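Local coordinates for protein putative tRNA synthase (Salmonella typhimurium, PDB 3DQQ) that probably phosphorylates 3-oxo-tetronate at its 4-position at the expense of ATP, as a member of the four-carbon acid sugar kinase family, at residues P57-E60 against A61-Q64; P98-D101 against A102-A106. All blocks are in the same frame, centred on the assembly; numbering follows the deposited sequence.

Contact 1. Residues P57-E60 against A61-Q64; sequences PAQE and AIKQ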
loop_
_atom_site.group_PDB
_atom_site.type_symbol
_atom_site.label_atom_id
_atom_site.label_comp_id
_atom_site.label_asym_id
_atom_site.label_seq_id
_atom_site.Cartn_x
_atom_site.Cartn_y
_atom_site.Cartn_z
ATOM N N PRO A 57 21.687 0.320 12.148
ATOM C CA PRO A 57 23.015 0.900 12.063
ATOM C C PRO A 57 24.111 -0.158 11.880
ATOM O O PRO A 57 23.986 -1.293 12.406
ATOM C CB PRO A 57 23.198 1.590 13.426
ATOM C CG PRO A 57 21.834 1.780 13.958
ATOM C CD PRO A 57 20.983 0.695 13.385
ATOM N N ALA A 58 25.186 0.242 11.190
ATOM C CA ALA A 58 26.277 -0.620 10.848
ATOM C C ALA A 58 26.820 -1.294 12.081
ATOM O O ALA A 58 27.074 -2.507 12.071
ATOM C CB ALA A 58 27.363 0.166 10.166
ATOM N N GLN A 59 26.982 -0.532 13.152
ATOM C CA GLN A 59 27.567 -1.112 14.363
ATOM C C GLN A 59 26.735 -2.253 14.963
ATOM O O GLN A 59 27.268 -3.236 15.461
ATOM C CB GLN A 59 27.842 -0.049 15.422
ATOM C CG GLN A 59 28.853 -0.481 16.463
ATOM C CD GLN A 59 30.207 -1.054 15.867
ATOM O OE1 GLN A 59 30.710 -0.580 14.798
ATOM N NE2 GLN A 59 30.795 -2.080 16.582
ATOM N N GLU A 60 25.430 -2.143 14.893
ATOM C CA GLU A 60 24.578 -3.180 15.424
ATOM C C GLU A 60 24.712 -4.381 14.499
ATOM O O GLU A 60 24.689 -5.515 14.955
ATOM C CB GLU A 60 23.137 -2.668 15.475
ATOM C CG GLU A 60 22.114 -3.579 16.159
ATOM C CD GLU A 60 20.598 -3.087 16.013
ATOM O OE1 GLU A 60 20.309 -1.849 15.821
ATOM O OE2 GLU A 60 19.688 -3.969 16.100
ATOM N N ALA A 61 24.866 -4.120 13.197
ATOM C CA ALA A 61 24.925 -5.196 12.227
ATOM C C ALA A 61 26.245 -5.970 12.420
ATOM O O ALA A 61 26.243 -7.213 12.462
ATOM C CB ALA A 61 24.766 -4.663 10.802
ATOM N N ILE A 62 27.346 -5.236 12.592
ATOM C CA ILE A 62 28.625 -5.852 12.868
ATOM C C ILE A 62 28.547 -6.672 14.155
ATOM O O ILE A 62 28.926 -7.840 14.151
ATOM C CB ILE A 62 29.774 -4.829 12.971
ATOM C CG1 ILE A 62 30.029 -4.201 11.572
ATOM C CG2 ILE A 62 31.008 -5.522 13.518
ATOM C CD1 ILE A 62 30.531 -2.774 11.538
ATOM N N LYS A 63 28.011 -6.104 15.233
ATOM C CA LYS A 63 28.015 -6.828 16.502
ATOM C C LYS A 63 27.195 -8.113 16.465
ATOM O O LYS A 63 27.675 -9.161 16.869
ATOM C CB LYS A 63 27.550 -5.929 17.637
ATOM C CG LYS A 63 28.528 -4.791 17.944
ATOM C CD LYS A 63 29.359 -5.044 19.224
ATOM C CE LYS A 63 30.679 -4.205 19.273
ATOM N NZ LYS A 63 31.902 -4.977 18.751
ATOM N N GLN A 64 25.973 -8.018 15.954
ATOM C CA GLN A 64 25.131 -9.198 15.764
ATOM C C GLN A 64 25.820 -10.223 14.880
ATOM O O GLN A 64 25.817 -11.414 15.201
ATOM C CB GLN A 64 23.800 -8.837 15.107
ATOM C CG GLN A 64 22.756 -8.109 15.968
ATOM C CD GLN A 64 22.539 -8.870 17.202
ATOM O OE1 GLN A 64 23.324 -8.711 18.161
ATOM N NE2 GLN A 64 21.528 -9.786 17.201
#
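Gln59 and Lys63 meet one turn apart on the outer side of the helix, where the amide nitrogen NE2 of Gln59 lies 3.4 Å from CE of Lys63 and the two chains pass at a slant. Both are bent to get there. Gln59 leaves with CG opposite its backbone N (chi1 -160°) and then folds at chi2, which turns the amide along the helix toward the following turn. Its other branch, OE1, comes to 3.9 Å from CD1 of Ile62, so the one amide reaches over two residues of that turn. Ile62 sends CG1 and CD1 back along the helix, CG1 resting 3.4 Å from the carbonyl O of Ala58. That same oxygen takes the N-H of Ile62, with 2.8 Å between Ile62 N and Ala58 O. Lys63 N and Gln64 N bond in turn to Gln59 O and Glu60 O.

Further out, the faces divide. Ala61, the one buried residue, and Ile62 press on the helix 96-106 through Val99, Pro98 and Ala102, whereas Glu60 is exposed with its chain extended. The carbonyl O of Pro57 accepts Ala61 N at 3.1 Å. Together these residues make the first two turns of helix 58-74 in the sugar-binding domain, one side facing solvent and the other the helix 96-106, with Pro57 at the N-cap.

Contact 2. Residues P98-D101 against A102-A106; sequences PVTD and ALMVA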
loop_
_atom_site.group_PDB
_atom_site.type_symbol
_atom_site.label_atom_id
_atom_site.label_comp_id
_atom_site.label_asym_id
_atom_site.label_seq_id
_atom_site.Cartn_x
_atom_site.Cartn_y
_atom_site.Cartn_z
ATOM N N PRO A 98 30.344 -3.069 5.637
ATOM C CA PRO A 98 30.791 -3.150 7.033
ATOM C C PRO A 98 30.764 -4.532 7.639
ATOM O O PRO A 98 31.695 -4.903 8.345
ATOM C CB PRO A 98 29.841 -2.206 7.771
ATOM C CG PRO A 98 29.416 -1.236 6.692
ATOM C CD PRO A 98 29.281 -2.068 5.460
ATOM N N VAL A 99 29.737 -5.312 7.352
ATOM C CA VAL A 99 29.693 -6.694 7.884
ATOM C C VAL A 99 30.732 -7.602 7.199
ATOM O O VAL A 99 31.400 -8.382 7.865
ATOM C CB VAL A 99 28.264 -7.288 7.807
ATOM C CG1 VAL A 99 28.260 -8.742 8.187
ATOM C CG2 VAL A 99 27.309 -6.461 8.704
ATOM N N THR A 100 30.881 -7.481 5.885
ATOM C CA THR A 100 31.870 -8.271 5.166
ATOM C C THR A 100 33.267 -8.020 5.691
ATOM O O THR A 100 33.954 -8.957 6.069
ATOM C CB THR A 100 31.836 -8.015 3.644
ATOM O OG1 THR A 100 30.503 -8.255 3.153
ATOM C CG2 THR A 100 32.807 -8.938 2.903
ATOM N N ASP A 101 33.684 -6.767 5.768
ATOM C CA ASP A 101 35.008 -6.478 6.268
ATOM C C ASP A 101 35.197 -6.985 7.683
ATOM O O ASP A 101 36.318 -7.403 8.068
ATOM C CB ASP A 101 35.315 -4.995 6.243
ATOM C CG ASP A 101 35.414 -4.407 4.819
ATOM O OD1 ASP A 101 35.994 -5.048 3.897
ATOM O OD2 ASP A 101 34.882 -3.271 4.645
ATOM N N ALA A 102 34.147 -6.972 8.482
ATOM C CA ALA A 102 34.309 -7.407 9.860
ATOM C C ALA A 102 34.524 -8.915 9.864
ATOM O O ALA A 102 35.414 -9.409 10.553
ATOM C CB ALA A 102 33.147 -7.024 10.700
ATOM N N LEU A 103 33.735 -9.648 9.087
ATOM C CA LEU A 103 33.834 -11.110 9.074
ATOM C C LEU A 103 35.213 -11.480 8.553
ATOM O O LEU A 103 35.853 -12.389 9.082
ATOM C CB LEU A 103 32.721 -11.762 8.210
ATOM C CG LEU A 103 31.229 -11.595 8.632
ATOM C CD1 LEU A 103 30.223 -12.077 7.547
ATOM C CD2 LEU A 103 30.940 -12.302 9.940
ATOM N N MET A 104 35.693 -10.773 7.547
ATOM C CA MET A 104 36.993 -11.093 6.985
ATOM C C MET A 104 38.046 -10.952 8.053
ATOM O O MET A 104 38.916 -11.812 8.214
ATOM C CB MET A 104 37.315 -10.210 5.769
ATOM C CG MET A 104 36.379 -10.403 4.526
ATOM S SD MET A 104 36.792 -9.205 3.196
ATOM C CE MET A 104 38.350 -10.011 2.768
ATOM N N VAL A 105 37.970 -9.888 8.834
ATOM C CA VAL A 105 38.975 -9.697 9.871
ATOM C C VAL A 105 38.848 -10.782 10.935
ATOM O O VAL A 105 39.840 -11.306 11.352
ATOM C CB VAL A 105 38.894 -8.302 10.539
ATOM C CG1 VAL A 105 39.693 -8.306 11.860
ATOM C CG2 VAL A 105 39.357 -7.218 9.607
ATOM N N ALA A 106 37.644 -11.114 11.399
ATOM C CA ALA A 106 37.468 -12.188 12.402
ATOM C C ALA A 106 37.937 -13.539 11.875
ATOM O O ALA A 106 38.380 -14.348 12.649
ATOM C CB ALA A 106 36.086 -12.286 12.857
#
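The last two turns of the helix 96-106, packed against strands of the sugar-binding domain, bring Val99 alongside Leu103 and Thr100 alongside Met104. In the first pair the side chains point the same way, and CG1 of Val99 touches CD1 of Leu103 at 3.9 Å. It is the trans setting of Val99 (chi1 173°) that carries CG1 forward to the leucine, while CG2 is left for the neighbouring helix 58-74. CG of Leu103 also sits 3.3 Å from Val99 O, the oxygen to which Leu103 N bonds at 2.9 Å.

Thr100 offers its methyl rather than its hydroxyl: CG2 lies 4.0 Å from SD of Met104, and OG1 turns back to a hydrogen bond with Ile96 O in the preceding turn. That bond is consistent with the threonine's rotation and gives its buried hydroxyl a partner. Met104 N donates to Thr100 O at 2.9 Å.

In this helix the two i to i+4 pairs face the strands of the domain: Phe82 of strand 79-83 meets Val99, Thr100 and Leu103, and Leu219 of strand 219-222 meets Leu103 and Met104. Asp101 faces another way and is buried, with OD1 in a salt bridge to Arg195 and a hydrogen bond to Tyr196 OH, and OD2 taking Gln164 N. Three partners thus grip the carboxylate, which would probably favour its charged form. The backbone O of Asp101 receives Val105 N at 3.1 Å, and CG2 of the exposed Val105 comes within 3.4 Å of the same oxygen.

Overall arrangement
Contacts 1 and 2 lie on two neighbouring helices of the sugar-binding domain, with centres about 11 Å apart, and they touch directly. Ile62 CG2 meets Ala102 CB at 3.8 Å, and Ala61 CB meets Val99 CG2 at the same distance, so small aliphatic groups fill the seam between the helices. Contact 1 is a surface one: Gln59, Glu60 and Lys63 are exposed, and its side-chain chemistry is that of an amide against a lysine chain. Contact 2 is largely buried, built on apolar pairs, and its carboxylate has its charge matched by an arginine from beyond the helix. Both lie away from the residues that probably bind ATP.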